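Local coordinates for uncharacterized protein (Ruminococcus gnavus, PDB 4QAN) that is of unknown function but binds magnesium and has a cystatin-like fold, as a divergent member of the NTF2-like superfamily, at residues I311-E316 with A356-L361. Sequence-based numbering, arbitrary orientation.
Sequences IPIETE and APALSL
Ala356 turns its methyl group to the end of Ile313, CB lying 3.8 Å from CD1, where the loop between strands 349-353 and 367-369 meets the end of strand 305-314. A methyl suits this buried place, where the chain doubles back: Ala356 O accepts Leu359 N and Leu361 N from opposite faces of its carbonyl plane, and a G1 beta bulge sets Ser360 and Leu361 opposite the single residue Ala356. In the short 3-10 turn that follows, Ala358 presents CB to Ile313 CG2 at 4.0 Å and Thr315 CB at 3.8 Å. Its small side chain lets the turn come close; Thr315 suits its place by giving OG1 to a hydrogen bond with Glu317 N while CB and CG2 stay against Ala358, whose N is hydrogen-bonded to Gln324 OE1. Leu359, long enough to reach across, then meets Ile313 tip to tip, the two CD1 atoms a tight 3.4 Å apart. Ile313 offers two carbon branches: with CG1 anti to the carbonyl carbon (chi1 -60°) and the chain extended beyond it, CD1 touches both Ala356 and Leu359, and CG2 meets Ala358. Replacing Ile313 by an alanine would take away CG1, CG2 and CD1 and is likely to leave a gap beside Ala356, Ala358 and Leu359. The chemistry implies a small, partly buried apolar contact resting on close fit, with no hydrogen bond across it, joining the sheet to the loop carrying magnesium-binding Ser360.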
loop_
_atom_site.group_PDB
_atom_site.type_symbol
_atom_site.label_atom_id
_atom_site.label_comp_id
_atom_site.label_asym_id
_atom_site.label_seq_id
_atom_site.Cartn_x
_atom_site.Cartn_y
_atom_site.Cartn_z
ATOM N N ILE A 311 -13.991 -20.483 -14.966
ATOM C CA ILE A 311 -13.974 -21.914 -15.276
ATOM C C ILE A 311 -13.243 -22.707 -14.207
ATOM O O ILE A 311 -12.091 -22.398 -13.905
ATOM C CB ILE A 311 -13.270 -22.185 -16.616
ATOM C CG1 ILE A 311 -13.849 -21.286 -17.708
ATOM C CG2 ILE A 311 -13.421 -23.646 -16.992
ATOM C CD1 ILE A 311 -13.026 -21.278 -18.969
ATOM N N PRO A 312 -13.885 -23.754 -13.661
ATOM C CA PRO A 312 -13.223 -24.502 -12.608
ATOM C C PRO A 312 -12.009 -25.250 -13.126
ATOM O O PRO A 312 -12.037 -25.842 -14.227
ATOM C CB PRO A 312 -14.300 -25.501 -12.156
ATOM C CG PRO A 312 -15.135 -25.712 -13.379
ATOM C CD PRO A 312 -15.174 -24.361 -14.041
ATOM N N ILE A 313 -10.943 -25.230 -12.335
ATOM C CA ILE A 313 -9.770 -26.039 -12.628
ATOM C C ILE A 313 -9.855 -27.341 -11.837
ATOM O O ILE A 313 -10.063 -27.330 -10.625
ATOM C CB ILE A 313 -8.489 -25.266 -12.271
ATOM C CG1 ILE A 313 -8.416 -23.972 -13.096
ATOM C CG2 ILE A 313 -7.244 -26.117 -12.480
ATOM C CD1 ILE A 313 -7.344 -23.012 -12.615
ATOM N N GLU A 314 -9.695 -28.465 -12.518
ATOM C CA GLU A 314 -9.672 -29.736 -11.839
ATOM C C GLU A 314 -8.240 -30.060 -11.410
ATOM O O GLU A 314 -7.370 -30.223 -12.255
ATOM C CB GLU A 314 -10.218 -30.822 -12.751
ATOM C CG GLU A 314 -10.185 -32.213 -12.136
ATOM C CD GLU A 314 -10.954 -33.215 -12.960
ATOM O OE1 GLU A 314 -12.139 -32.956 -13.273
ATOM O OE2 GLU A 314 -10.373 -34.260 -13.295
ATOM N N THR A 315 -8.001 -30.125 -10.099
ATOM C CA THR A 315 -6.686 -30.497 -9.569
ATOM C C THR A 315 -6.767 -31.252 -8.243
ATOM O O THR A 315 -7.614 -30.955 -7.399
ATOM C CB THR A 315 -5.769 -29.287 -9.349
ATOM O OG1 THR A 315 -4.592 -29.718 -8.649
ATOM C CG2 THR A 315 -6.470 -28.204 -8.526
ATOM N N GLU A 316 -5.893 -32.254 -8.109
ATOM C CA GLU A 316 -5.509 -32.844 -6.821
ATOM C C GLU A 316 -5.566 -31.896 -5.612
ATOM O O GLU A 316 -6.000 -32.304 -4.537
ATOM C CB GLU A 316 -4.063 -33.339 -6.919
ATOM C CG GLU A 316 -3.923 -34.799 -7.264
ATOM C CD GLU A 316 -4.426 -35.681 -6.147
ATOM O OE1 GLU A 316 -5.649 -35.939 -6.112
ATOM O OE2 GLU A 316 -3.600 -36.118 -5.311
ATOM N N ALA A 356 -3.284 -19.390 -9.628
ATOM C CA ALA A 356 -3.729 -20.767 -9.743
ATOM C C ALA A 356 -2.514 -21.640 -10.041
ATOM O O ALA A 356 -2.195 -21.897 -11.207
ATOM C CB ALA A 356 -4.772 -20.905 -10.829
ATOM N N PRO A 357 -1.844 -22.121 -8.979
ATOM C CA PRO A 357 -0.644 -22.918 -9.131
ATOM C C PRO A 357 -0.857 -24.111 -10.057
ATOM O O PRO A 357 0.062 -24.513 -10.774
ATOM C CB PRO A 357 -0.363 -23.414 -7.719
ATOM C CG PRO A 357 -1.016 -22.441 -6.828
ATOM C CD PRO A 357 -2.187 -21.892 -7.563
ATOM N N ALA A 358 -2.074 -24.640 -10.059
ATOM C CA ALA A 358 -2.417 -25.828 -10.843
ATOM C C ALA A 358 -2.272 -25.633 -12.361
ATOM O O ALA A 358 -2.135 -26.604 -13.107
ATOM C CB ALA A 358 -3.831 -26.262 -10.491
ATOM N N LEU A 359 -2.333 -24.387 -12.812
ATOM C CA LEU A 359 -2.068 -24.023 -14.203
ATOM C C LEU A 359 -0.806 -23.170 -14.326
ATOM O O LEU A 359 -0.618 -22.483 -15.331
ATOM C CB LEU A 359 -3.252 -23.232 -14.770
ATOM C CG LEU A 359 -4.578 -23.976 -14.958
ATOM C CD1 LEU A 359 -5.624 -23.007 -15.491
ATOM C CD2 LEU A 359 -4.430 -25.170 -15.886
ATOM N N SER A 360 0.047 -23.222 -13.302
ATOM C CA SER A 360 1.293 -22.459 -13.246
ATOM C C SER A 360 1.099 -20.938 -13.314
ATOM O O SER A 360 2.011 -20.213 -13.707
ATOM C CB SER A 360 2.270 -22.927 -14.331
ATOM O OG SER A 360 3.458 -22.160 -14.282
ATOM N N LEU A 361 -0.071 -20.461 -12.894
ATOM C CA LEU A 361 -0.365 -19.035 -12.909
ATOM C C LEU A 361 -0.044 -18.396 -11.564
ATOM O O LEU A 361 -0.718 -18.644 -10.563
ATOM C CB LEU A 361 -1.826 -18.775 -13.277
ATOM C CG LEU A 361 -2.252 -18.942 -14.740
ATOM C CD1 LEU A 361 -3.724 -18.594 -14.899
ATOM C CD2 LEU A 361 -1.429 -18.078 -15.683
#